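Local coordinates for FBP protein (Leishmania major, PDB 5OEZ), which probably catalyses the hydrolysis of beta-D-fructose 1,6-bisphosphate to beta-D-fructose 6-phosphate and phosphate, as a magnesium-dependent homotetramer, at residues 28-31 with 32-35; 191-194 with 195-198; 231-234 with 235-239; 328-331 with 332-336; 309-313 with 314-318. All coordinates share one frame; numbering follows the deposited sequence.

Contact 1 of 5, residues 28-31 with 32-35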
loop_
_atom_site.group_PDB
_atom_site.type_symbol
_atom_site.label_atom_id
_atom_site.label_comp_id
_atom_site.label_asym_id
_atom_site.label_seq_id
_atom_site.Cartn_x
_atom_site.Cartn_y
_atom_site.Cartn_z
ATOM N N PHE C 28 -26.606 13.010 3.234
ATOM C CA PHE C 28 -25.304 13.668 3.196
ATOM C C PHE C 28 -24.164 12.668 3.436
ATOM O O PHE C 28 -23.095 12.767 2.816
ATOM C CB PHE C 28 -25.241 14.844 4.194
ATOM C CG PHE C 28 -24.007 15.697 4.044
ATOM C CD1 PHE C 28 -23.770 16.382 2.869
ATOM C CD2 PHE C 28 -23.079 15.804 5.076
ATOM C CE1 PHE C 28 -22.627 17.152 2.717
ATOM C CE2 PHE C 28 -21.939 16.568 4.934
ATOM C CZ PHE C 28 -21.711 17.250 3.752
ATOM N N THR C 29 -24.391 11.724 4.338
ATOM C CA THR C 29 -23.448 10.653 4.593
ATOM C C THR C 29 -23.175 9.850 3.324
ATOM O O THR C 29 -22.014 9.580 2.992
ATOM C CB THR C 29 -23.983 9.753 5.717
ATOM O OG1 THR C 29 -24.098 10.529 6.909
ATOM C CG2 THR C 29 -23.044 8.578 6.010
ATOM N N LEU C 30 -24.236 9.462 2.621
ATOM C CA LEU C 30 -24.076 8.700 1.386
ATOM C C LEU C 30 -23.339 9.516 0.335
ATOM O O LEU C 30 -22.475 8.979 -0.361
ATOM C CB LEU C 30 -25.419 8.195 0.848
ATOM C CG LEU C 30 -26.240 7.242 1.729
ATOM C CD1 LEU C 30 -27.404 6.656 0.938
ATOM C CD2 LEU C 30 -25.394 6.134 2.321
ATOM N N LEU C 31 -23.653 10.811 0.237
ATOM C CA LEU C 31 -22.925 11.699 -0.667
ATOM C C LEU C 31 -21.416 11.716 -0.360
ATOM O O LEU C 31 -20.594 11.571 -1.252
ATOM C CB LEU C 31 -23.476 13.122 -0.590
ATOM C CG LEU C 31 -22.857 14.151 -1.538
ATOM C CD1 LEU C 31 -23.380 13.911 -2.942
ATOM C CD2 LEU C 31 -23.203 15.565 -1.097
ATOM N N MET C 32 -21.067 11.909 0.902
ATOM C CA MET C 32 -19.668 11.957 1.294
ATOM C C MET C 32 -18.954 10.623 1.136
ATOM O O MET C 32 -17.758 10.621 0.881
ATOM C CB MET C 32 -19.490 12.528 2.704
ATOM C CG MET C 32 -19.857 14.008 2.811
ATOM S SD MET C 32 -19.081 15.062 1.564
ATOM C CE MET C 32 -17.335 14.604 1.668
ATOM N N MET C 33 -19.673 9.505 1.272
ATOM C CA MET C 33 -19.100 8.195 0.931
ATOM C C MET C 33 -18.705 8.142 -0.518
ATOM O O MET C 33 -17.621 7.647 -0.860
ATOM C CB MET C 33 -20.084 7.047 1.136
ATOM C CG MET C 33 -19.728 6.069 2.220
ATOM S SD MET C 33 -20.750 6.295 3.676
ATOM C CE MET C 33 -22.456 6.016 3.260
ATOM N N ALA C 34 -19.624 8.580 -1.377
ATOM C CA ALA C 34 -19.380 8.567 -2.811
ATOM C C ALA C 34 -18.161 9.443 -3.192
ATOM O O ALA C 34 -17.340 9.045 -4.031
ATOM C CB ALA C 34 -20.628 8.997 -3.555
ATOM N N ILE C 35 -18.036 10.605 -2.556
ATOM C CA ILE C 35 -16.909 11.511 -2.802
ATOM C C ILE C 35 -15.583 10.915 -2.325
ATOM O O ILE C 35 -14.559 11.026 -3.011
ATOM C CB ILE C 35 -17.158 12.901 -2.174
ATOM C CG1 ILE C 35 -18.273 13.619 -2.957
ATOM C CG2 ILE C 35 -15.902 13.763 -2.206
ATOM C CD1 ILE C 35 -18.716 14.947 -2.385
#

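Contact 2 of 5, residues 191-194 with 195-198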
loop_
_atom_site.group_PDB
_atom_site.type_symbol
_atom_site.label_atom_id
_atom_site.label_comp_id
_atom_site.label_asym_id
_atom_site.label_seq_id
_atom_site.Cartn_x
_atom_site.Cartn_y
_atom_site.Cartn_z
ATOM N N THR C 191 -6.757 13.383 6.377
ATOM C CA THR C 191 -5.677 12.786 5.628
ATOM C C THR C 191 -5.977 11.319 5.399
ATOM O O THR C 191 -6.410 10.608 6.305
ATOM C CB THR C 191 -4.343 12.990 6.367
ATOM O OG1 THR C 191 -4.136 14.397 6.550
ATOM C CG2 THR C 191 -3.164 12.421 5.580
ATOM N N LEU C 192 -5.708 10.859 4.185
ATOM C CA LEU C 192 -5.948 9.476 3.810
ATOM C C LEU C 192 -4.897 8.581 4.461
ATOM O O LEU C 192 -3.708 8.792 4.275
ATOM C CB LEU C 192 -5.896 9.306 2.289
ATOM C CG LEU C 192 -6.073 7.901 1.696
ATOM C CD1 LEU C 192 -7.402 7.294 2.105
ATOM C CD2 LEU C 192 -5.972 7.960 0.179
ATOM N N ASP C 193 -5.350 7.603 5.237
ATOM C CA ASP C 193 -4.481 6.557 5.772
ATOM C C ASP C 193 -4.484 5.427 4.740
ATOM O O ASP C 193 -5.467 4.695 4.631
ATOM C CB ASP C 193 -4.981 6.058 7.121
ATOM C CG ASP C 193 -4.045 5.013 7.751
ATOM O OD1 ASP C 193 -3.350 4.278 7.009
ATOM O OD2 ASP C 193 -4.028 4.911 8.996
ATOM N N PRO C 194 -3.391 5.282 3.968
ATOM C CA PRO C 194 -3.400 4.283 2.894
ATOM C C PRO C 194 -3.475 2.825 3.400
ATOM O O PRO C 194 -3.936 1.955 2.668
ATOM C CB PRO C 194 -2.077 4.544 2.164
ATOM C CG PRO C 194 -1.182 5.141 3.196
ATOM C CD PRO C 194 -2.072 5.930 4.113
ATOM N N ASN C 195 -3.066 2.583 4.640
ATOM C CA ASN C 195 -3.180 1.260 5.252
ATOM C C ASN C 195 -4.595 0.773 5.549
ATOM O O ASN C 195 -4.806 -0.427 5.606
ATOM C CB ASN C 195 -2.334 1.207 6.521
ATOM C CG ASN C 195 -0.864 1.407 6.223
ATOM O OD1 ASN C 195 -0.370 0.980 5.173
ATOM N ND2 ASN C 195 -0.157 2.047 7.131
ATOM N N ILE C 196 -5.552 1.681 5.739
ATOM C CA ILE C 196 -6.954 1.288 5.958
ATOM C C ILE C 196 -7.947 1.875 4.958
ATOM O O ILE C 196 -9.136 1.608 5.054
ATOM C CB ILE C 196 -7.406 1.586 7.414
ATOM C CG1 ILE C 196 -7.293 3.077 7.762
ATOM C CG2 ILE C 196 -6.582 0.746 8.383
ATOM C CD1 ILE C 196 -7.688 3.435 9.181
ATOM N N GLY C 197 -7.465 2.654 3.991
ATOM C CA GLY C 197 -8.322 3.319 3.019
ATOM C C GLY C 197 -9.437 4.148 3.623
ATOM O O GLY C 197 -10.590 4.031 3.224
ATOM N N GLU C 198 -9.096 4.956 4.614
ATOM C CA GLU C 198 -10.059 5.846 5.255
ATOM C C GLU C 198 -9.385 7.197 5.427
ATOM O O GLU C 198 -8.182 7.283 5.658
ATOM C CB GLU C 198 -10.490 5.316 6.626
ATOM C CG GLU C 198 -11.235 3.978 6.615
ATOM C CD GLU C 198 -12.707 4.063 6.220
ATOM O OE1 GLU C 198 -13.277 5.175 6.193
ATOM O OE2 GLU C 198 -13.305 2.990 5.956
#

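Contact 3 of 5, residues 231-234 with 235-239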
loop_
_atom_site.group_PDB
_atom_site.type_symbol
_atom_site.label_atom_id
_atom_site.label_comp_id
_atom_site.label_asym_id
_atom_site.label_seq_id
_atom_site.Cartn_x
_atom_site.Cartn_y
_atom_site.Cartn_z
ATOM N N GLU C 231 0.476 48.023 -9.049
ATOM C CA GLU C 231 0.926 48.834 -7.920
ATOM C C GLU C 231 0.968 48.045 -6.626
ATOM O O GLU C 231 1.896 48.197 -5.848
ATOM C CB GLU C 231 0.053 50.082 -7.765
ATOM C CG GLU C 231 0.254 51.073 -8.902
ATOM C CD GLU C 231 -0.648 52.299 -8.815
ATOM O OE1 GLU C 231 -1.172 52.627 -7.701
ATOM O OE2 GLU C 231 -0.786 52.976 -9.873
ATOM N N TYR C 232 -0.036 47.213 -6.418
ATOM C CA TYR C 232 -0.109 46.369 -5.232
ATOM C C TYR C 232 1.069 45.406 -5.187
ATOM O O TYR C 232 1.738 45.270 -4.160
ATOM C CB TYR C 232 -1.437 45.603 -5.201
ATOM C CG TYR C 232 -1.483 44.429 -4.234
ATOM C CD1 TYR C 232 -1.376 44.628 -2.868
ATOM C CD2 TYR C 232 -1.643 43.122 -4.689
ATOM C CE1 TYR C 232 -1.436 43.569 -1.989
ATOM C CE2 TYR C 232 -1.685 42.051 -3.814
ATOM C CZ TYR C 232 -1.586 42.277 -2.465
ATOM O OH TYR C 232 -1.657 41.213 -1.576
ATOM N N ILE C 233 1.331 44.756 -6.312
ATOM C CA ILE C 233 2.433 43.807 -6.385
ATOM C C ILE C 233 3.776 44.527 -6.196
ATOM O O ILE C 233 4.618 44.044 -5.440
ATOM C CB ILE C 233 2.378 42.946 -7.664
ATOM C CG1 ILE C 233 1.133 42.048 -7.646
ATOM C CG2 ILE C 233 3.636 42.094 -7.816
ATOM C CD1 ILE C 233 1.078 41.002 -6.533
ATOM N N ASP C 234 3.947 45.690 -6.825
ATOM C CA ASP C 234 5.169 46.481 -6.640
ATOM C C ASP C 234 5.381 46.859 -5.163
ATOM O O ASP C 234 6.506 46.835 -4.665
ATOM C CB ASP C 234 5.162 47.733 -7.527
ATOM C CG ASP C 234 5.297 47.412 -9.029
ATOM O OD1 ASP C 234 5.428 46.229 -9.422
ATOM O OD2 ASP C 234 5.250 48.370 -9.840
ATOM N N TYR C 235 4.292 47.173 -4.471
ATOM C CA TYR C 235 4.352 47.524 -3.062
ATOM C C TYR C 235 4.830 46.333 -2.208
ATOM O O TYR C 235 5.720 46.501 -1.395
ATOM C CB TYR C 235 2.989 48.012 -2.569
ATOM C CG TYR C 235 2.972 48.329 -1.090
ATOM C CD1 TYR C 235 3.418 49.564 -0.616
ATOM C CD2 TYR C 235 2.512 47.382 -0.150
ATOM C CE1 TYR C 235 3.395 49.857 0.750
ATOM C CE2 TYR C 235 2.508 47.659 1.219
ATOM C CZ TYR C 235 2.950 48.890 1.661
ATOM O OH TYR C 235 2.958 49.175 3.000
ATOM N N LEU C 236 4.235 45.155 -2.404
ATOM C CA LEU C 236 4.684 43.936 -1.723
ATOM C C LEU C 236 6.201 43.710 -1.852
ATOM O O LEU C 236 6.856 43.366 -0.877
ATOM C CB LEU C 236 3.960 42.696 -2.239
ATOM C CG LEU C 236 2.447 42.601 -2.107
ATOM C CD1 LEU C 236 2.006 41.191 -2.465
ATOM C CD2 LEU C 236 1.934 42.977 -0.719
ATOM N N LYS C 237 6.750 43.975 -3.024
ATOM C CA LYS C 237 8.188 43.828 -3.250
ATOM C C LYS C 237 9.081 44.956 -2.753
ATOM O O LYS C 237 10.254 44.723 -2.464
ATOM C CB LYS C 237 8.445 43.744 -4.731
ATOM C CG LYS C 237 7.742 42.610 -5.425
ATOM C CD LYS C 237 8.200 42.662 -6.857
ATOM C CE LYS C 237 7.462 41.661 -7.693
ATOM N NZ LYS C 237 8.183 41.560 -8.974
ATOM N N MET C 238 8.579 46.186 -2.744
ATOM C CA MET C 238 9.449 47.354 -2.548
ATOM C C MET C 238 9.159 48.215 -1.338
ATOM O O MET C 238 9.918 49.126 -1.066
ATOM C CB MET C 238 9.458 48.212 -3.816
ATOM C CG MET C 238 10.288 47.599 -4.946
ATOM S SD MET C 238 10.323 48.582 -6.466
ATOM C CE MET C 238 8.595 48.641 -6.932
ATOM N N ASN C 239 8.112 47.916 -0.578
ATOM C CA ASN C 239 7.828 48.677 0.650
ATOM C C ASN C 239 8.947 48.478 1.681
ATOM O O ASN C 239 9.589 47.440 1.704
ATOM C CB ASN C 239 6.452 48.302 1.250
ATOM C CG ASN C 239 6.486 47.001 2.035
ATOM O OD1 ASN C 239 6.616 47.024 3.253
ATOM N ND2 ASN C 239 6.371 45.869 1.348
#

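Contact 4 of 5, residues 328-331 with 332-336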
loop_
_atom_site.group_PDB
_atom_site.type_symbol
_atom_site.label_atom_id
_atom_site.label_comp_id
_atom_site.label_asym_id
_atom_site.label_seq_id
_atom_site.Cartn_x
_atom_site.Cartn_y
_atom_site.Cartn_z
ATOM N N VAL C 328 -5.944 40.446 2.119
ATOM C CA VAL C 328 -6.988 40.795 1.139
ATOM C C VAL C 328 -7.431 42.258 1.281
ATOM O O VAL C 328 -7.682 42.901 0.273
ATOM C CB VAL C 328 -8.204 39.854 1.206
ATOM C CG1 VAL C 328 -9.315 40.307 0.265
ATOM C CG2 VAL C 328 -7.780 38.454 0.835
ATOM N N ASP C 329 -7.520 42.781 2.513
ATOM C CA ASP C 329 -7.833 44.229 2.742
ATOM C C ASP C 329 -6.770 45.159 2.135
ATOM O O ASP C 329 -7.120 46.158 1.543
ATOM C CB ASP C 329 -7.981 44.575 4.234
ATOM C CG ASP C 329 -9.223 43.942 4.887
ATOM O OD1 ASP C 329 -10.156 43.518 4.172
ATOM O OD2 ASP C 329 -9.245 43.838 6.136
ATOM N N LEU C 330 -5.486 44.803 2.263
ATOM C CA LEU C 330 -4.410 45.611 1.699
ATOM C C LEU C 330 -4.512 45.637 0.172
ATOM O O LEU C 330 -4.369 46.686 -0.431
ATOM C CB LEU C 330 -3.035 45.091 2.141
ATOM C CG LEU C 330 -1.796 45.805 1.579
ATOM C CD1 LEU C 330 -1.736 47.215 2.114
ATOM C CD2 LEU C 330 -0.506 45.061 1.903
ATOM N N CYS C 331 -4.792 44.478 -0.417
ATOM C CA CYS C 331 -4.997 44.337 -1.855
ATOM C C CYS C 331 -6.164 45.195 -2.341
ATOM O O CYS C 331 -6.041 45.936 -3.301
ATOM C CB CYS C 331 -5.238 42.859 -2.199
ATOM S SG CYS C 331 -5.477 42.458 -3.939
ATOM N N MET C 332 -7.293 45.121 -1.646
ATOM C CA MET C 332 -8.460 45.916 -2.011
ATOM C C MET C 332 -8.247 47.414 -1.825
ATOM O O MET C 332 -8.909 48.213 -2.487
ATOM C CB MET C 332 -9.708 45.443 -1.246
ATOM C CG MET C 332 -10.240 44.090 -1.699
ATOM S SD MET C 332 -10.560 43.938 -3.483
ATOM C CE MET C 332 -9.131 43.011 -4.043
ATOM N N ALA C 333 -7.347 47.799 -0.922
ATOM C CA ALA C 333 -7.046 49.212 -0.700
ATOM C C ALA C 333 -6.405 49.847 -1.924
ATOM O O ALA C 333 -6.633 51.022 -2.188
ATOM C CB ALA C 333 -6.162 49.390 0.523
ATOM N N PHE C 334 -5.584 49.091 -2.644
ATOM C CA PHE C 334 -5.035 49.579 -3.909
ATOM C C PHE C 334 -6.132 49.732 -4.980
ATOM O O PHE C 334 -6.116 50.686 -5.742
ATOM C CB PHE C 334 -3.901 48.680 -4.415
ATOM C CG PHE C 334 -2.601 48.892 -3.704
ATOM C CD1 PHE C 334 -2.299 48.200 -2.527
ATOM C CD2 PHE C 334 -1.670 49.808 -4.198
ATOM C CE1 PHE C 334 -1.090 48.405 -1.859
ATOM C CE2 PHE C 334 -0.482 50.027 -3.535
ATOM C CZ PHE C 334 -0.185 49.316 -2.363
ATOM N N ARG C 335 -7.070 48.795 -5.034
ATOM C CA ARG C 335 -8.193 48.886 -5.972
ATOM C C ARG C 335 -9.096 50.090 -5.635
ATOM O O ARG C 335 -9.451 50.862 -6.531
ATOM C CB ARG C 335 -9.032 47.586 -5.969
ATOM C CG ARG C 335 -9.988 47.443 -7.144
ATOM C CD ARG C 335 -11.436 47.886 -6.880
ATOM N NE ARG C 335 -11.958 47.674 -5.510
ATOM C CZ ARG C 335 -12.570 46.571 -5.058
ATOM N NH1 ARG C 335 -12.750 45.495 -5.829
ATOM N NH2 ARG C 335 -12.990 46.532 -3.794
ATOM N N ASP C 336 -9.378 50.296 -4.347
ATOM C CA ASP C 336 -10.233 51.404 -3.905
ATOM C C ASP C 336 -9.663 52.775 -4.216
ATOM O O ASP C 336 -10.404 53.692 -4.637
ATOM C CB ASP C 336 -10.567 51.297 -2.402
ATOM C CG ASP C 336 -11.406 50.038 -2.057
ATOM O OD1 ASP C 336 -11.871 49.322 -2.990
ATOM O OD2 ASP C 336 -11.566 49.749 -0.844
#

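Contact 5 of 5, residues 309-313 with 314-318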
loop_
_atom_site.group_PDB
_atom_site.type_symbol
_atom_site.label_atom_id
_atom_site.label_comp_id
_atom_site.label_asym_id
_atom_site.label_seq_id
_atom_site.Cartn_x
_atom_site.Cartn_y
_atom_site.Cartn_z
ATOM N N GLN C 309 -22.294 36.803 -5.370
ATOM C CA GLN C 309 -22.555 36.979 -6.809
ATOM C C GLN C 309 -23.713 36.112 -7.276
ATOM O O GLN C 309 -23.847 34.964 -6.850
ATOM C CB GLN C 309 -21.328 36.650 -7.647
ATOM C CG GLN C 309 -20.149 37.584 -7.417
ATOM C CD GLN C 309 -18.899 37.136 -8.163
ATOM O OE1 GLN C 309 -18.970 36.338 -9.103
ATOM N NE2 GLN C 309 -17.744 37.670 -7.767
ATOM N N SER C 310 -24.541 36.668 -8.158
ATOM C CA SER C 310 -25.627 35.911 -8.786
ATOM C C SER C 310 -25.079 34.961 -9.849
ATOM O O SER C 310 -24.134 35.303 -10.567
ATOM C CB SER C 310 -26.641 36.851 -9.439
ATOM O OG SER C 310 -27.285 37.652 -8.480
ATOM N N ILE C 311 -25.666 33.774 -9.928
ATOM C CA ILE C 311 -25.383 32.841 -10.999
ATOM C C ILE C 311 -26.355 33.125 -12.145
ATOM O O ILE C 311 -27.557 32.884 -12.034
ATOM C CB ILE C 311 -25.455 31.367 -10.519
ATOM C CG1 ILE C 311 -24.291 31.065 -9.573
ATOM C CG2 ILE C 311 -25.416 30.405 -11.704
ATOM C CD1 ILE C 311 -24.699 30.829 -8.137
ATOM N N THR C 312 -25.819 33.674 -13.226
ATOM C CA THR C 312 -26.558 33.909 -14.467
ATOM C C THR C 312 -26.296 32.770 -15.465
ATOM O O THR C 312 -27.118 32.521 -16.337
ATOM C CB THR C 312 -26.136 35.267 -15.100
ATOM O OG1 THR C 312 -24.807 35.170 -15.622
ATOM C CG2 THR C 312 -26.150 36.406 -14.065
ATOM N N ARG C 313 -25.149 32.093 -15.332
ATOM C CA ARG C 313 -24.617 31.183 -16.346
ATOM C C ARG C 313 -23.883 30.009 -15.706
ATOM O O ARG C 313 -23.145 30.196 -14.775
ATOM C CB ARG C 313 -23.680 31.956 -17.260
ATOM C CG ARG C 313 -24.350 32.508 -18.486
ATOM C CD ARG C 313 -23.314 33.348 -19.175
ATOM N NE ARG C 313 -22.890 34.417 -18.294
ATOM C CZ ARG C 313 -21.655 34.891 -18.165
ATOM N NH1 ARG C 313 -20.621 34.424 -18.877
ATOM N NH2 ARG C 313 -21.455 35.860 -17.294
ATOM N N LEU C 314 -24.102 28.800 -16.200
ATOM C CA LEU C 314 -23.450 27.621 -15.659
ATOM C C LEU C 314 -21.914 27.724 -15.682
ATOM O O LEU C 314 -21.250 27.319 -14.716
ATOM C CB LEU C 314 -23.971 26.408 -16.413
ATOM C CG LEU C 314 -23.428 25.015 -16.207
ATOM C CD1 LEU C 314 -23.744 24.567 -14.787
ATOM C CD2 LEU C 314 -23.968 24.036 -17.253
ATOM N N HIS C 315 -21.371 28.343 -16.730
ATOM C CA HIS C 315 -19.925 28.439 -16.958
ATOM C C HIS C 315 -19.375 29.846 -16.778
ATOM O O HIS C 315 -18.329 30.180 -17.315
ATOM C CB HIS C 315 -19.633 27.910 -18.348
ATOM C CG HIS C 315 -19.769 26.431 -18.433
ATOM N ND1 HIS C 315 -19.088 25.556 -17.610
ATOM C CD2 HIS C 315 -20.537 25.670 -19.239
ATOM C CE1 HIS C 315 -19.429 24.317 -17.917
ATOM N NE2 HIS C 315 -20.305 24.359 -18.905
ATOM N N GLN C 316 -20.040 30.650 -15.958
ATOM C CA GLN C 316 -19.609 32.027 -15.736
ATOM C C GLN C 316 -18.320 32.054 -14.900
ATOM O O GLN C 316 -18.002 31.112 -14.171
ATOM C CB GLN C 316 -20.756 32.869 -15.153
ATOM C CG GLN C 316 -20.676 33.296 -13.705
ATOM C CD GLN C 316 -21.974 33.958 -13.241
ATOM O OE1 GLN C 316 -23.071 33.469 -13.524
ATOM N NE2 GLN C 316 -21.858 35.074 -12.540
ATOM N N ARG C 317 -17.568 33.137 -15.052
ATOM C CA ARG C 317 -16.250 33.257 -14.469
ATOM C C ARG C 317 -16.070 34.516 -13.664
ATOM O O ARG C 317 -16.890 35.431 -13.726
ATOM C CB ARG C 317 -15.213 33.281 -15.555
ATOM C CG ARG C 317 -15.237 32.062 -16.438
ATOM C CD ARG C 317 -14.005 32.061 -17.297
ATOM N NE ARG C 317 -14.011 30.883 -18.166
ATOM C CZ ARG C 317 -13.044 29.983 -18.339
ATOM N NH1 ARG C 317 -11.901 30.076 -17.688
ATOM N NH2 ARG C 317 -13.213 28.977 -19.211
ATOM N N THR C 318 -14.994 34.525 -12.882
ATOM C CA THR C 318 -14.685 35.628 -11.988
ATOM C C THR C 318 -13.184 35.623 -11.689
ATOM O O THR C 318 -12.606 34.552 -11.606
ATOM C CB THR C 318 -15.504 35.522 -10.653
ATOM O OG1 THR C 318 -15.102 36.549 -9.739
ATOM C CG2 THR C 318 -15.337 34.166 -9.970
#

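Contact 1 of 5, residues 28-31 with 32-35
Phe28 and Met32 form a Met-aromatic contact one turn apart, near the start of helix 27-47 in the N-terminal half of the chain. The two side chains run in the same direction. Met32 CG lies 4.0 Å from the centroid of the Phe28 ring and 19° off its normal, displaced toward the rim, so one of its C-H groups can engage the face in a CH-pi contact. Met32 SD is farther off, 4.7 Å from that centroid, and approaches obliquely at 35°. The bend of the methionine chain at chi2 (-50°) holds the sulfur beside the ring instead of leading it off along the helix, and chi3 only directs CE. Beneath this pair the backbone is regular alpha helix: Met32 N donates to Phe28 O at 2.9 Å, and Met33 N, Ala34 N and Ile35 N bond in the same way to Thr29 O, Leu30 O and Leu31 O. Phe28 and Thr29 belong to the AMP site seen in this protein, which is empty in this model, and Ile16 and Tyr113 of the same site touch them; Met32 probably helps to back the Phe28 ring of this nucleotide site. On another side of the helix, Met33 SD lies 4.0 Å from Thr29 CG2 and 3.6 Å from Thr29 O. Met33 also packs on Met33 of the second subunit. Turned instead into the fold, Leu31 CG faces Ile35 CD1 at 4.3 Å, and both residues rest on Leu85 of helix 72-87.

Contact 2 of 5, residues 191-194 with 195-198
Asp193 O is approached by two backbone N-H groups from the loop that follows it. Ile196 N donates at 3.2 Å, but from 54° out of the carbonyl plane and thus not along a lone pair; Gly197 N lies nearer Asp193 O, at 2.9 Å, yet its N-H points poorly and the bond is weak. The other end of the residue is tied more squarely: Asp193 N donates to Glu198 O at 2.9 Å in a nearly straight bond, fixing these two as an antiparallel hydrogen-bonded pair. The carboxylate closes an Asx turn, with Asp193 OD1 accepting from Asn195 N at 2.9 Å. Because Asp193 CG stands anti to the backbone N (chi1 -177°), the group leans over the loop, where Ile196 CG1 packs against Asp193 CG at 3.8 Å. Leu192 CD1 leans in separately and reaches 3.6 Å from Glu198 O. The acidic ends are answered across the assembly: Asp193 OD2 forms a salt bridge with Lys44 of the second subunit and Glu198 OE2 one with Lys40 of that subunit, while Asn195 OD1 accepts from Asn195 of the fourth. Two helical residues, Pro194 and Asn195, then Ile196 in the bridge region and Gly197 with positive phi (53°), make the classic four-residue loop of a beta hairpin, here joining strands 187-193 and 198-203 at the edge of the eight-stranded sheet.

Contact 3 of 5, residues 231-234 with 235-239
Tyr235 N bonds to Glu231 O at 2.9 Å, and Tyr235 CB sits over the preceding turn, 3.4 Å from Tyr232 O. Leu236 comes next and covers one face of the Tyr232 ring: its CG is 4.2 Å from the ring centroid and 21° off the normal, a CH-pi contact, while its CD2 reaches Tyr232 CE1 at 3.6 Å. Tyr232 CG is anti to the backbone N (chi1 164°), which swings the ring along the helix under this leucine. The helix, 227-238, is the crossover of a beta-alpha-beta unit between the parallel strands 214-216 and 245-246, and Ile233, Leu236 and Lys237 rest on Tyr215 of the first strand. Lys237 extends so that its CE passes Ile233 CG2 at 3.9 Å; its NZ forms salt bridges with Glu219 of its own chain and Glu219 of the third subunit, which probably offsets the nearby Lys237 of that subunit. Met238, bent at chi3, returns its CE to 3.6 Å from Asp234 CB. Asn239 leaves helical geometry, yet its N and ND2 both donate to Tyr235 O, each at 2.9 Å, with its CB over one face of the Tyr235 ring.

Contact 4 of 5, residues 328-331 with 332-336
Cys331 SG and Met332 CE meet at 3.7 Å on the inward, apolar side of helix 325-338, the helix that directly follows strand 317-323 in the C-terminal alpha/beta domain. With Met332 CG set anti to the carbonyl carbon (chi1 -71°), that carbon lies 4.4 Å from Val328 CG1, one turn back. Strands 265-268, 298-300 and 317-323 receive this side through Ile265, Val300 and Tyr321, whereas Tyr232 and Trp228 of helix 227-238 also touch Cys331. Further round, Leu330 and Phe334 run side by side, with Leu330 CD1 4.2 Å from Phe334 CE1. The phenylalanine edge meets the backbone as well, since Phe334 CD1 comes to 3.3 Å from Leu330 O. Hydrogen bonding changes along the helix: Met332 N reaches Val328 O at 3.0 Å, but the bonds of Phe334 N to Leu330 O and of Arg335 N to Cys331 O are weak, each 3.5 Å long, and both acceptors also take weak bonds from one residue nearer. At the outer margin Asp329 pairs with Lys298. Met332 SD lies over one face of the Arg335 guanidinium, toward its rim, while in the plane of that group Arg335 NE and NH2 make a side-on salt bridge, both nitrogens to Asp336 OD1, with NE at 3.0 Å.

Contact 5 of 5, residues 309-313 with 314-318
Gln316 leaves its backbone at an unusual chi1 of 108° and then runs extended (chi2 -172°), which carries its amide back into the curve made by residues 310-313. Thr312 turns its OG1 between its backbone N and carbonyl carbon (chi1 71°), where it meets that amide. Three donors converge on Gln316 OE1: Thr312 N at 2.8 Å, in the carbonyl plane; Arg313 N at 3.1 Å, slightly tilted from it; and Thr312 OG1 at 3.2 Å, well above the plane. The other end of the amide is also used, as Gln316 NE2 donates to Ser310 O at 3.0 Å. The buried side chain thus ties Ser310, Thr312 and Arg313 together, with its rotation set by bonds at both ends. Arg313 covers Gln316 CB with the centre of one guanidinium face, Arg313 CZ being 3.7 Å from that carbon, and its NH2 is salt-bridged to Glu276. At the other end of the loop, Gln309 NE2 gives Thr318 OG1 a weak bond of 3.5 Å. His315 lies near Glu97 of the metal site, which is empty in this model, and its ring meets that of Tyr283 of helix 281-294. Gln316 N reaches Arg313 O weakly at 3.4 Å, closing a type I beta turn at the tip of the loop that leads into strand 317-323 of the C-terminal sheet.

Overall arrangement
The contacts fall into two groups at the two ends of the subunit, with contact 5 apart from both. Contacts 1 and 2, centres about 17 Å apart, lie in the N-terminal part of the chain and both touch the second subunit; contact 1 also holds AMP-site residues. Contacts 3 and 4 lie in the C-terminal part with centres about 12 Å apart, where helices 227-238 and 325-338 pack directly: Tyr235 CB touches Phe334 CZ at 3.4 Å. Contact 1 is about 44 Å from contact 3, centre to centre. Contact 5 leads through strand 317-323 into the helix of contact 4, and its His315 side chain is about 5 Å from that of Glu97, a residue of the unoccupied metal site.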